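Long-range contacts in monalysin (Pseudomonas entomophila, PDB 4MKO), which forms beta-barrel pores in host cell membranes, lysing cells and damaging the intestine of Drosophila: residues L59-T64 and T137-Q142; L75-T80 and D128-K133; A148-S153 and R173-Y178; K166-G171 and Y213-N218. One frame throughout, in Å; residues are numbered along the deposited sequence.

Interaction 1. Residues L59-T64 and T137-Q142; sequences LQYVET and TFVIYQ
Tyr-61 and Val-139 meet almost at right angles: CE1 of the Tyr-61 ring lies 3.6 Å from CG1 of Val-139. With CG anti to the backbone N (chi1 -177°), the ring runs forward along its own strand, where Glu-63 N sits over its centre and Thr-64 OG1 lies in its plane at the edge, hydrogen-bonded to Tyr-61 OH at 2.7 Å. Tyr-141 is met by Leu-59, again nearly perpendicular, with the two CB atoms 3.7 Å apart; Val-188 also touches Leu-59, and Val-190 and Pro-198 touch Tyr-141.

Among Gln-60, Val-62, Glu-63, Ile-140 and Gln-142 the geometry differs. Glu-63 and Ile-140 run side by side in the same direction, CG of the glutamate 4.0 Å from CD1 of the isoleucine, while Val-62 leans across Ile-140 CG2. Two extended glutamines, Gln-60 and Gln-142, are joined through one water that accepts from Gln-60 NE2 and donates to Gln-142 OE1; Gln-142 NE2 is held by the carbonyls of Thr-80 and Gln-184.

Between the backbones, Ile-140 O receives Val-62 N at 2.9 Å and, weakly, Glu-63 N at 3.4 Å, and Ile-140 N returns a nearly straight bond of 2.8 Å to Glu-63 O. Two residues thus oppose one, and the pairing moves on by a residue: a classic beta bulge between the long antiparallel strands 46-67 and 136-151 of this aerolysin-like fold.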
loop_
_atom_site.group_PDB
_atom_site.type_symbol
_atom_site.label_atom_id
_atom_site.label_comp_id
_atom_site.label_asym_id
_atom_site.label_seq_id
_atom_site.Cartn_x
_atom_site.Cartn_y
_atom_site.Cartn_z
ATOM N N LEU A 59 -2.858 -3.182 -7.693
ATOM C CA LEU A 59 -1.880 -3.776 -8.599
ATOM C C LEU A 59 -1.123 -2.664 -9.310
ATOM O O LEU A 59 -1.730 -1.833 -10.008
ATOM C CB LEU A 59 -2.610 -4.667 -9.613
ATOM C CG LEU A 59 -3.204 -5.975 -9.076
ATOM C CD1 LEU A 59 -3.927 -6.724 -10.178
ATOM C CD2 LEU A 59 -2.130 -6.850 -8.454
ATOM N N GLN A 60 0.193 -2.609 -9.100
ATOM C CA GLN A 60 0.979 -1.578 -9.765
ATOM C C GLN A 60 1.704 -2.181 -10.958
ATOM O O GLN A 60 2.189 -3.308 -10.902
ATOM C CB GLN A 60 1.929 -0.857 -8.804
ATOM C CG GLN A 60 3.267 -1.539 -8.574
ATOM C CD GLN A 60 4.209 -0.683 -7.755
ATOM O OE1 GLN A 60 3.886 0.443 -7.328
ATOM N NE2 GLN A 60 5.374 -1.238 -7.458
ATOM N N TYR A 61 1.748 -1.427 -12.037
ATOM C CA TYR A 61 2.347 -1.861 -13.300
ATOM C C TYR A 61 3.825 -2.272 -13.185
ATOM O O TYR A 61 4.617 -1.554 -12.574
ATOM C CB TYR A 61 2.191 -0.729 -14.314
ATOM C CG TYR A 61 2.700 -1.073 -15.694
ATOM C CD1 TYR A 61 1.952 -1.870 -16.558
ATOM C CD2 TYR A 61 3.936 -0.606 -16.139
ATOM C CE1 TYR A 61 2.421 -2.190 -17.835
ATOM C CE2 TYR A 61 4.414 -0.916 -17.411
ATOM C CZ TYR A 61 3.654 -1.712 -18.253
ATOM O OH TYR A 61 4.121 -2.031 -19.504
ATOM N N VAL A 62 4.193 -3.430 -13.777
ATOM C CA VAL A 62 5.586 -3.880 -13.831
ATOM C C VAL A 62 6.070 -3.774 -15.294
ATOM O O VAL A 62 7.012 -3.032 -15.569
ATOM C CB VAL A 62 5.806 -5.296 -13.226
ATOM C CG1 VAL A 62 7.226 -5.810 -13.489
ATOM C CG2 VAL A 62 5.505 -5.303 -11.735
ATOM N N GLU A 63 5.428 -4.503 -16.220
ATOM C CA GLU A 63 5.779 -4.494 -17.645
ATOM C C GLU A 63 4.759 -5.220 -18.507
ATOM O O GLU A 63 3.845 -5.878 -17.997
ATOM C CB GLU A 63 7.200 -5.053 -17.887
ATOM C CG GLU A 63 7.379 -6.522 -17.540
ATOM C CD GLU A 63 8.710 -7.105 -17.981
ATOM O OE1 GLU A 63 8.702 -8.155 -18.664
ATOM O OE2 GLU A 63 9.763 -6.533 -17.619
ATOM N N THR A 64 4.921 -5.084 -19.828
ATOM C CA THR A 64 4.066 -5.737 -20.809
ATOM C C THR A 64 5.004 -6.518 -21.727
ATOM O O THR A 64 6.110 -6.050 -22.008
ATOM C CB THR A 64 3.237 -4.714 -21.591
ATOM O OG1 THR A 64 2.518 -3.885 -20.681
ATOM C CG2 THR A 64 2.275 -5.362 -22.569
ATOM N N THR A 137 -0.193 -11.254 -25.661
ATOM C CA THR A 137 0.344 -10.061 -25.032
ATOM C C THR A 137 -0.126 -10.134 -23.589
ATOM O O THR A 137 -1.308 -10.383 -23.337
ATOM C CB THR A 137 -0.075 -8.792 -25.775
ATOM O OG1 THR A 137 0.388 -8.896 -27.122
ATOM C CG2 THR A 137 0.509 -7.541 -25.148
ATOM N N PHE A 138 0.805 -9.964 -22.660
ATOM C CA PHE A 138 0.557 -10.105 -21.225
ATOM C C PHE A 138 1.107 -8.926 -20.448
ATOM O O PHE A 138 2.148 -8.365 -20.808
ATOM C CB PHE A 138 1.198 -11.410 -20.695
ATOM C CG PHE A 138 0.901 -12.614 -21.561
ATOM C CD1 PHE A 138 -0.324 -13.262 -21.478
ATOM C CD2 PHE A 138 1.802 -13.031 -22.537
ATOM C CE1 PHE A 138 -0.624 -14.346 -22.318
ATOM C CE2 PHE A 138 1.509 -14.121 -23.366
ATOM C CZ PHE A 138 0.297 -14.774 -23.247
ATOM N N VAL A 139 0.405 -8.568 -19.373
ATOM C CA VAL A 139 0.788 -7.462 -18.493
ATOM C C VAL A 139 1.066 -8.059 -17.132
ATOM O O VAL A 139 0.303 -8.898 -16.657
ATOM C CB VAL A 139 -0.271 -6.324 -18.413
ATOM C CG1 VAL A 139 0.313 -5.103 -17.702
ATOM C CG2 VAL A 139 -0.791 -5.937 -19.810
ATOM N N ILE A 140 2.169 -7.639 -16.533
ATOM C CA ILE A 140 2.602 -8.072 -15.216
ATOM C C ILE A 140 2.393 -6.930 -14.244
ATOM O O ILE A 140 2.790 -5.797 -14.530
ATOM C CB ILE A 140 4.080 -8.511 -15.249
ATOM C CG1 ILE A 140 4.285 -9.599 -16.334
ATOM C CG2 ILE A 140 4.533 -8.985 -13.851
ATOM C CD1 ILE A 140 5.749 -10.016 -16.557
ATOM N N TYR A 141 1.828 -7.247 -13.070
ATOM C CA TYR A 141 1.615 -6.264 -11.999
ATOM C C TYR A 141 2.139 -6.830 -10.693
ATOM O O TYR A 141 2.220 -8.049 -10.558
ATOM C CB TYR A 141 0.114 -5.991 -11.796
ATOM C CG TYR A 141 -0.662 -5.645 -13.043
ATOM C CD1 TYR A 141 -0.801 -4.323 -13.458
ATOM C CD2 TYR A 141 -1.295 -6.638 -13.790
ATOM C CE1 TYR A 141 -1.541 -3.999 -14.600
ATOM C CE2 TYR A 141 -2.031 -6.325 -14.933
ATOM C CZ TYR A 141 -2.182 -5.003 -15.313
ATOM O OH TYR A 141 -2.923 -4.713 -16.439
ATOM N N GLN A 142 2.455 -5.963 -9.719
ATOM C CA GLN A 142 2.853 -6.401 -8.372
ATOM C C GLN A 142 1.863 -5.802 -7.365
ATOM O O GLN A 142 1.465 -4.640 -7.502
ATOM C CB GLN A 142 4.275 -5.971 -8.013
ATOM C CG GLN A 142 4.770 -6.569 -6.683
ATOM C CD GLN A 142 6.225 -6.342 -6.367
ATOM O OE1 GLN A 142 6.957 -5.634 -7.075
ATOM N NE2 GLN A 142 6.676 -6.956 -5.291
HETATM O O HOH W 1 6.661 -3.439 -8.650
#

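Interaction 2. Residues L75-T80 and D128-K133; sequences LSYQLT and DTTEMK
Leu-75 opens the pairing through both its backbone and its side chain. Its N donates to Thr-130 O at 3.0 Å from well above the carbonyl plane, whereas Thr-130 N answers to Leu-75 O within the plane. The side chain reaches Met-132, with CD2 3.8 Å from SD; the methionine chain is bent at its last torsion (chi3 72°). Ile-140 and Ile-65 also pack on Leu-75.

Ser-76 is on the other face beside Thr-129, its OG 3.4 Å from the methyl CG2, and both residues are exposed.

Tyr-77 carries most of the polar chemistry. Its CG stands between the backbone N and the carbonyl carbon (chi1 45°), which swings the ring across the neighbouring strand until Asp-128 O lies 3.6 Å above the ring centre. The ring runs alongside the Asp-128 side chain, its plane 84° from the carboxylate. Tyr-77 OH then sits between two oxygens: a hydrogen bond of 2.7 Å with Thr-130 OG1, near the ring plane, and a weak one, its proton not settled, to Asp-128 OD2. Two backbone bonds with Asp-128 complete the pair.

Leu-79 ends the contact, CD1 lying 3.7 Å from Asp-128 CB.

Arg-187, on strand 173-191, donates NE to Tyr-77 OH and NH2 to Thr-130 OG1. Within the segment inferred to form the pore, this antiparallel strand pair is therefore fastened to the body by a polar cluster as well as by the apolar packing of Leu-75 and Met-132 on strands 46-67 and 136-151, and the guanidinium's charge could influence how the cluster shares its protons.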
loop_
_atom_site.group_PDB
_atom_site.type_symbol
_atom_site.label_atom_id
_atom_site.label_comp_id
_atom_site.label_asym_id
_atom_site.label_seq_id
_atom_site.Cartn_x
_atom_site.Cartn_y
_atom_site.Cartn_z
ATOM N N LEU A 75 10.869 -15.617 -18.713
ATOM C CA LEU A 75 10.887 -14.169 -18.644
ATOM C C LEU A 75 11.424 -13.679 -17.310
ATOM O O LEU A 75 10.948 -14.122 -16.276
ATOM C CB LEU A 75 9.460 -13.623 -18.881
ATOM C CG LEU A 75 9.363 -12.122 -19.134
ATOM C CD1 LEU A 75 9.821 -11.771 -20.560
ATOM C CD2 LEU A 75 7.956 -11.647 -18.955
ATOM N N SER A 76 12.398 -12.756 -17.340
ATOM C CA SER A 76 12.973 -12.118 -16.151
ATOM C C SER A 76 12.418 -10.698 -16.086
ATOM O O SER A 76 12.388 -9.993 -17.102
ATOM C CB SER A 76 14.496 -12.046 -16.246
ATOM O OG SER A 76 15.096 -13.288 -15.930
ATOM N N TYR A 77 11.996 -10.268 -14.900
ATOM C CA TYR A 77 11.441 -8.918 -14.727
ATOM C C TYR A 77 11.781 -8.450 -13.337
ATOM O O TYR A 77 12.075 -9.276 -12.463
ATOM C CB TYR A 77 9.913 -8.879 -14.981
ATOM C CG TYR A 77 9.161 -10.011 -14.316
ATOM C CD1 TYR A 77 8.704 -9.898 -13.004
ATOM C CD2 TYR A 77 8.969 -11.226 -14.973
ATOM C CE1 TYR A 77 8.038 -10.955 -12.377
ATOM C CE2 TYR A 77 8.339 -12.297 -14.344
ATOM C CZ TYR A 77 7.869 -12.157 -13.049
ATOM O OH TYR A 77 7.242 -13.228 -12.451
ATOM N N GLN A 78 11.738 -7.138 -13.120
ATOM C CA GLN A 78 12.087 -6.581 -11.831
ATOM C C GLN A 78 10.884 -6.332 -10.950
ATOM O O GLN A 78 9.968 -5.613 -11.345
ATOM C CB GLN A 78 12.890 -5.271 -12.001
ATOM C CG GLN A 78 14.263 -5.429 -12.685
ATOM C CD GLN A 78 15.158 -6.401 -11.961
ATOM O OE1 GLN A 78 15.608 -6.147 -10.842
ATOM N NE2 GLN A 78 15.377 -7.568 -12.559
ATOM N N LEU A 79 10.897 -6.913 -9.756
ATOM C CA LEU A 79 9.897 -6.621 -8.728
ATOM C C LEU A 79 10.630 -5.832 -7.656
ATOM O O LEU A 79 11.855 -5.678 -7.734
ATOM C CB LEU A 79 9.280 -7.906 -8.147
ATOM C CG LEU A 79 8.491 -8.813 -9.107
ATOM C CD1 LEU A 79 7.926 -10.015 -8.360
ATOM C CD2 LEU A 79 7.341 -8.071 -9.810
ATOM N N THR A 80 9.908 -5.305 -6.664
ATOM C CA THR A 80 10.553 -4.583 -5.567
ATOM C C THR A 80 10.048 -5.059 -4.214
ATOM O O THR A 80 8.958 -5.643 -4.108
ATOM C CB THR A 80 10.382 -3.053 -5.713
ATOM O OG1 THR A 80 8.998 -2.718 -5.577
ATOM C CG2 THR A 80 10.945 -2.498 -7.028
ATOM N N ASP A 128 12.648 -11.552 -10.683
ATOM C CA ASP A 128 11.707 -12.651 -10.576
ATOM C C ASP A 128 11.545 -13.248 -11.972
ATOM O O ASP A 128 11.738 -12.544 -12.968
ATOM C CB ASP A 128 10.365 -12.198 -9.978
ATOM C CG ASP A 128 9.467 -13.357 -9.612
ATOM O OD1 ASP A 128 9.946 -14.280 -8.922
ATOM O OD2 ASP A 128 8.274 -13.330 -9.992
ATOM N N THR A 129 11.284 -14.557 -12.053
ATOM C CA THR A 129 11.127 -15.206 -13.356
ATOM C C THR A 129 9.856 -16.015 -13.412
ATOM O O THR A 129 9.435 -16.544 -12.387
ATOM C CB THR A 129 12.345 -16.126 -13.687
ATOM O OG1 THR A 129 12.382 -17.227 -12.778
ATOM C CG2 THR A 129 13.696 -15.383 -13.693
ATOM N N THR A 130 9.276 -16.148 -14.619
ATOM C CA THR A 130 8.121 -16.991 -14.920
ATOM C C THR A 130 8.311 -17.585 -16.318
ATOM O O THR A 130 8.557 -16.840 -17.275
ATOM C CB THR A 130 6.777 -16.226 -14.799
ATOM O OG1 THR A 130 6.665 -15.699 -13.478
ATOM C CG2 THR A 130 5.563 -17.123 -15.067
ATOM N N GLU A 131 8.179 -18.916 -16.435
ATOM C CA GLU A 131 8.251 -19.563 -17.744
ATOM C C GLU A 131 6.906 -19.283 -18.395
ATOM O O GLU A 131 5.864 -19.524 -17.781
ATOM C CB GLU A 131 8.525 -21.075 -17.633
ATOM C CG GLU A 131 8.808 -21.690 -18.995
ATOM C CD GLU A 131 9.109 -23.175 -18.993
ATOM O OE1 GLU A 131 10.260 -23.545 -19.317
ATOM O OE2 GLU A 131 8.188 -23.973 -18.700
ATOM N N MET A 132 6.927 -18.657 -19.572
ATOM C CA MET A 132 5.708 -18.272 -20.268
ATOM C C MET A 132 5.763 -18.750 -21.715
ATOM O O MET A 132 6.852 -18.896 -22.282
ATOM C CB MET A 132 5.546 -16.742 -20.239
ATOM C CG MET A 132 5.335 -16.162 -18.846
ATOM S SD MET A 132 5.367 -14.362 -18.911
ATOM C CE MET A 132 3.809 -14.040 -19.730
ATOM N N LYS A 133 4.587 -18.948 -22.311
ATOM C CA LYS A 133 4.428 -19.424 -23.678
ATOM C C LYS A 133 3.496 -18.510 -24.464
ATOM O O LYS A 133 2.478 -18.040 -23.935
ATOM C CB LYS A 133 3.858 -20.857 -23.653
ATOM C CG LYS A 133 3.887 -21.583 -24.997
ATOM C CD LYS A 133 3.328 -22.997 -24.881
ATOM C CE LYS A 133 3.343 -23.720 -26.206
ATOM N NZ LYS A 133 3.010 -25.162 -26.055
#

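Interaction 3. Residues A148-S153 and R173-Y178; sequences AHNATS and RVDLYY
His-149 and Tyr-178 hold their rings nearly parallel (13°) but slid apart, so His-149 CB, not the imidazole, lies over the tyrosine face in a CH-pi contact. The closest atoms are His-149 CD2 and Tyr-178 CE2 at 3.3 Å. Next along, the Asn-150 amide stacks on the Tyr-177 ring, with planes 24° apart and CB over the ring face. Because CG of Asn-150 is anti to the backbone N (chi1 170°), ND2 is carried toward Asp-175 and donates to OD2 at 3.0 Å, reaching it from above the carboxylate plane. Asp-175 OD1 accepts Ser-153 N at 3.1 Å on its anti side.

Arg-173 holds this carboxylate from its own strand, side-on: NE meets OD1 at 2.7 Å, and NH2 meets the syn lone pair of OD2 at 2.9 Å. Thr-152 CB lies over one face of the guanidinium.

Reciprocal backbone bonds pair His-149 with Tyr-178 and Ala-151 with Leu-176; beyond them water 2 bridges Ser-153 O and Val-174 N. Further out, Thr-52 and Ser-180 bond the two nitrogens of His-149, Tyr-95 bonds Tyr-178 OH, and Phe-162 stacks on the Tyr-178 ring.

Each oxygen of the buried Asp-175 thus receives two donors. The salt bridge probably favours the ionised carboxylate, and the bonds to Asn-150 and Ser-153 let this one charge tie the end of strand 136-151 and the loop after it to strand 173-191.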
loop_
_atom_site.group_PDB
_atom_site.type_symbol
_atom_site.label_atom_id
_atom_site.label_comp_id
_atom_site.label_asym_id
_atom_site.label_seq_id
_atom_site.Cartn_x
_atom_site.Cartn_y
_atom_site.Cartn_z
ATOM N N ALA A 148 -2.725 3.949 5.999
ATOM C CA ALA A 148 -3.059 5.312 6.413
ATOM C C ALA A 148 -2.390 5.520 7.770
ATOM O O ALA A 148 -2.304 4.586 8.586
ATOM C CB ALA A 148 -4.571 5.499 6.539
ATOM N N HIS A 149 -1.912 6.741 8.002
ATOM C CA HIS A 149 -1.197 7.044 9.216
ATOM C C HIS A 149 -1.656 8.367 9.800
ATOM O O HIS A 149 -1.959 9.300 9.053
ATOM C CB HIS A 149 0.302 7.216 8.880
ATOM C CG HIS A 149 0.944 6.075 8.152
ATOM N ND1 HIS A 149 1.518 5.020 8.833
ATOM C CD2 HIS A 149 1.057 5.851 6.825
ATOM C CE1 HIS A 149 1.993 4.208 7.901
ATOM N NE2 HIS A 149 1.734 4.662 6.682
ATOM N N ASN A 150 -1.646 8.458 11.128
ATOM C CA ASN A 150 -1.831 9.703 11.855
ATOM C C ASN A 150 -0.586 9.834 12.728
ATOM O O ASN A 150 -0.499 9.166 13.762
ATOM C CB ASN A 150 -3.102 9.765 12.725
ATOM C CG ASN A 150 -3.070 10.997 13.641
ATOM O OD1 ASN A 150 -2.144 11.823 13.574
ATOM N ND2 ASN A 150 -4.042 11.155 14.518
ATOM N N ALA A 151 0.382 10.629 12.277
ATOM C CA ALA A 151 1.613 10.919 13.021
ATOM C C ALA A 151 1.234 12.078 13.932
ATOM O O ALA A 151 1.119 13.231 13.486
ATOM C CB ALA A 151 2.741 11.295 12.061
ATOM N N THR A 152 0.920 11.737 15.191
ATOM C CA THR A 152 0.432 12.713 16.178
ATOM C C THR A 152 1.488 13.808 16.439
ATOM O O THR A 152 2.695 13.538 16.460
ATOM C CB THR A 152 -0.119 12.030 17.451
ATOM O OG1 THR A 152 0.950 11.530 18.254
ATOM C CG2 THR A 152 -1.135 10.920 17.141
ATOM N N SER A 153 1.016 15.067 16.519
ATOM C CA SER A 153 1.846 16.273 16.737
ATOM C C SER A 153 2.793 16.635 15.570
ATOM O O SER A 153 3.411 17.692 15.629
ATOM C CB SER A 153 2.646 16.189 18.043
ATOM O OG SER A 153 1.808 15.875 19.138
ATOM N N ARG A 173 -2.513 20.735 19.677
ATOM C CA ARG A 173 -1.617 19.858 18.939
ATOM C C ARG A 173 -2.102 19.809 17.480
ATOM O O ARG A 173 -3.299 20.000 17.244
ATOM C CB ARG A 173 -1.725 18.470 19.601
ATOM C CG ARG A 173 -1.071 17.310 18.924
ATOM C CD ARG A 173 -1.376 16.085 19.747
ATOM N NE ARG A 173 -2.262 15.177 19.030
ATOM C CZ ARG A 173 -2.891 14.153 19.586
ATOM N NH1 ARG A 173 -2.762 13.911 20.884
ATOM N NH2 ARG A 173 -3.653 13.359 18.849
ATOM N N VAL A 174 -1.189 19.523 16.523
ATOM C CA VAL A 174 -1.513 19.389 15.082
ATOM C C VAL A 174 -1.036 17.998 14.592
ATOM O O VAL A 174 0.166 17.718 14.567
ATOM C CB VAL A 174 -0.934 20.534 14.206
ATOM C CG1 VAL A 174 -1.363 20.380 12.744
ATOM C CG2 VAL A 174 -1.367 21.903 14.728
ATOM N N ASP A 175 -1.988 17.152 14.214
ATOM C CA ASP A 175 -1.720 15.788 13.726
ATOM C C ASP A 175 -1.487 15.776 12.226
ATOM O O ASP A 175 -2.001 16.653 11.524
ATOM C CB ASP A 175 -2.879 14.860 14.113
ATOM C CG ASP A 175 -2.940 14.530 15.597
ATOM O OD1 ASP A 175 -2.054 14.989 16.346
ATOM O OD2 ASP A 175 -3.869 13.812 16.003
ATOM N N LEU A 176 -0.707 14.797 11.727
ATOM C CA LEU A 176 -0.403 14.692 10.303
ATOM C C LEU A 176 -0.930 13.367 9.744
ATOM O O LEU A 176 -0.514 12.293 10.187
ATOM C CB LEU A 176 1.114 14.829 10.058
ATOM C CG LEU A 176 1.574 14.808 8.596
ATOM C CD1 LEU A 176 1.053 16.024 7.809
ATOM C CD2 LEU A 176 3.103 14.763 8.493
ATOM N N TYR A 177 -1.838 13.454 8.767
ATOM C CA TYR A 177 -2.444 12.290 8.138
ATOM C C TYR A 177 -1.857 12.136 6.761
ATOM O O TYR A 177 -1.819 13.098 6.000
ATOM C CB TYR A 177 -3.970 12.455 8.009
ATOM C CG TYR A 177 -4.710 12.327 9.319
ATOM C CD1 TYR A 177 -4.729 13.374 10.238
ATOM C CD2 TYR A 177 -5.403 11.162 9.638
ATOM C CE1 TYR A 177 -5.395 13.252 11.459
ATOM C CE2 TYR A 177 -6.097 11.038 10.843
ATOM C CZ TYR A 177 -6.086 12.087 11.751
ATOM O OH TYR A 177 -6.788 11.982 12.918
ATOM N N TYR A 178 -1.395 10.933 6.436
ATOM C CA TYR A 178 -0.817 10.666 5.124
ATOM C C TYR A 178 -0.917 9.162 4.828
ATOM O O TYR A 178 -1.242 8.377 5.732
ATOM C CB TYR A 178 0.667 11.154 5.062
ATOM C CG TYR A 178 1.576 10.321 5.941
ATOM C CD1 TYR A 178 1.656 10.554 7.316
ATOM C CD2 TYR A 178 2.286 9.238 5.418
ATOM C CE1 TYR A 178 2.464 9.768 8.137
ATOM C CE2 TYR A 178 3.070 8.424 6.237
ATOM C CZ TYR A 178 3.171 8.706 7.592
ATOM O OH TYR A 178 3.899 7.873 8.414
HETATM O O HOH W 2 1.544 19.619 17.110
#

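Interaction 4. Residues K166-G171 and Y213-N218; sequences KTQAVG and YNPGSN
Lys-166 lays its aliphatic chain across the Pro-215 ring at about a right angle, CD coming 3.7 Å from the proline CD and 3.8 Å from its CG. The chain stays extended beyond CG, every later torsion near 180°, and this full reach takes NZ past the proline to Tyr-213 O. That bond, at 2.8 Å, points nearly along the C=O axis (170° at the oxygen).

Gln-168 comes to the same proline from farther along its strand. A bend at chi2 (74°) brings OE1 within 3.5 Å of Pro-215 CB. The same oxygen is 3.3 Å from Gly-216 N, but the angle is too poor for a hydrogen bond.

The turn also has its own internal brace: Tyr-213 OH donates to Asn-218 OD1 at 2.7 Å, near the plane of the tyrosine ring, and Phe-222 stacks on that ring. Asn-218 OD1 accepts Phe-224 N as well.

Leu-209 O and Met-210 O, at the end of helix 201-211, accept from Lys-166 NZ too. Three backbone carbonyls thus gather round one ammonium group, consistent with a charged lysine that links strand 165-170 to the helix end and the turn after it, while Pro-215 lies against its methylenes.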
loop_
_atom_site.group_PDB
_atom_site.type_symbol
_atom_site.label_atom_id
_atom_site.label_comp_id
_atom_site.label_asym_id
_atom_site.label_seq_id
_atom_site.Cartn_x
_atom_site.Cartn_y
_atom_site.Cartn_z
ATOM N N LYS A 166 -3.082 15.623 5.118
ATOM C CA LYS A 166 -4.059 16.465 5.823
ATOM C C LYS A 166 -3.581 16.665 7.241
ATOM O O LYS A 166 -3.108 15.718 7.862
ATOM C CB LYS A 166 -5.452 15.823 5.853
ATOM C CG LYS A 166 -6.055 15.642 4.463
ATOM C CD LYS A 166 -7.450 15.034 4.476
ATOM C CE LYS A 166 -8.090 15.181 3.111
ATOM N NZ LYS A 166 -9.445 14.564 3.042
ATOM N N THR A 167 -3.673 17.894 7.751
ATOM C CA THR A 167 -3.358 18.137 9.165
ATOM C C THR A 167 -4.675 18.318 9.886
ATOM O O THR A 167 -5.639 18.849 9.306
ATOM C CB THR A 167 -2.388 19.297 9.404
ATOM O OG1 THR A 167 -2.987 20.531 9.017
ATOM C CG2 THR A 167 -1.033 19.102 8.724
ATOM N N GLN A 168 -4.718 17.926 11.166
ATOM C CA GLN A 168 -5.928 18.052 11.963
ATOM C C GLN A 168 -5.555 18.557 13.339
ATOM O O GLN A 168 -4.601 18.057 13.942
ATOM C CB GLN A 168 -6.643 16.698 12.063
ATOM C CG GLN A 168 -7.914 16.687 12.924
ATOM C CD GLN A 168 -9.083 17.366 12.258
ATOM O OE1 GLN A 168 -9.364 17.159 11.077
ATOM N NE2 GLN A 168 -9.787 18.205 13.008
ATOM N N ALA A 169 -6.292 19.547 13.839
ATOM C CA ALA A 169 -5.971 20.086 15.162
ATOM C C ALA A 169 -6.679 19.284 16.253
ATOM O O ALA A 169 -7.837 18.895 16.096
ATOM C CB ALA A 169 -6.370 21.553 15.236
ATOM N N VAL A 170 -5.947 18.965 17.328
ATOM C CA VAL A 170 -6.483 18.224 18.477
ATOM C C VAL A 170 -6.086 19.109 19.635
ATOM O O VAL A 170 -4.905 19.159 19.982
ATOM C CB VAL A 170 -5.892 16.791 18.635
ATOM C CG1 VAL A 170 -6.542 16.069 19.826
ATOM C CG2 VAL A 170 -6.044 15.965 17.354
ATOM N N GLY A 171 -7.034 19.892 20.140
ATOM C CA GLY A 171 -6.715 20.879 21.166
ATOM C C GLY A 171 -5.692 21.835 20.581
ATOM O O GLY A 171 -5.936 22.416 19.516
ATOM N N TYR A 213 -11.376 10.078 2.870
ATOM C CA TYR A 213 -11.163 10.048 4.300
ATOM C C TYR A 213 -11.333 11.457 4.797
ATOM O O TYR A 213 -10.870 12.405 4.166
ATOM C CB TYR A 213 -9.806 9.450 4.710
ATOM C CG TYR A 213 -9.631 9.447 6.209
ATOM C CD1 TYR A 213 -10.437 8.649 7.025
ATOM C CD2 TYR A 213 -8.722 10.300 6.825
ATOM C CE1 TYR A 213 -10.332 8.696 8.417
ATOM C CE2 TYR A 213 -8.592 10.338 8.214
ATOM C CZ TYR A 213 -9.411 9.548 9.004
ATOM O OH TYR A 213 -9.302 9.623 10.369
ATOM N N ASN A 214 -12.013 11.579 5.924
ATOM C CA ASN A 214 -12.302 12.846 6.556
ATOM C C ASN A 214 -11.733 12.801 7.983
ATOM O O ASN A 214 -12.355 12.180 8.849
ATOM C CB ASN A 214 -13.821 13.046 6.550
ATOM C CG ASN A 214 -14.264 14.403 7.011
ATOM O OD1 ASN A 214 -13.598 15.049 7.816
ATOM N ND2 ASN A 214 -15.416 14.850 6.524
ATOM N N PRO A 215 -10.552 13.420 8.242
ATOM C CA PRO A 215 -9.966 13.356 9.602
ATOM C C PRO A 215 -10.874 14.013 10.632
ATOM O O PRO A 215 -10.887 13.605 11.800
ATOM C CB PRO A 215 -8.641 14.131 9.475
ATOM C CG PRO A 215 -8.349 14.194 8.030
ATOM C CD PRO A 215 -9.679 14.173 7.320
ATOM N N GLY A 216 -11.650 14.997 10.166
ATOM C CA GLY A 216 -12.576 15.748 10.999
ATOM C C GLY A 216 -13.550 14.892 11.776
ATOM O O GLY A 216 -13.788 15.144 12.949
ATOM N N SER A 217 -14.132 13.896 11.123
ATOM C CA SER A 217 -15.094 12.982 11.730
ATOM C C SER A 217 -14.487 11.579 11.890
ATOM O O SER A 217 -15.173 10.681 12.377
ATOM C CB SER A 217 -16.342 12.902 10.851
ATOM O OG SER A 217 -16.006 12.565 9.513
ATOM N N ASN A 218 -13.206 11.381 11.466
ATOM C CA ASN A 218 -12.559 10.055 11.451
ATOM C C ASN A 218 -13.490 9.081 10.711
ATOM O O ASN A 218 -13.866 8.016 11.217
ATOM C CB ASN A 218 -12.183 9.553 12.871
ATOM C CG ASN A 218 -11.456 8.214 12.866
ATOM O OD1 ASN A 218 -10.729 7.871 11.915
ATOM N ND2 ASN A 218 -11.687 7.403 13.910
#

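Overall arrangement
Interactions 1 and 2 lie at one end of the elongated chain, centres 10 Å apart, and interaction 2 is nested within the loop that interaction 1 closes. They touch directly: Val-62 CG1 lies 3.5 Å from Gln-78 O, and Glu-63 OE2 packs on Tyr-77 CB. Interactions 3 and 4 are on the opposite side of the chain's centre, their own centres 8 Å apart, joined by probable backbone bonds from Tyr-177 N to Lys-166 O and from Asp-175 N to Gln-168 O. Strand 136-151 spans the gap, serving both interaction 1 and interaction 3, whose centres are 33 Å apart. A bound mercury(II) ion lies about 6 Å from the Leu-59 side chain.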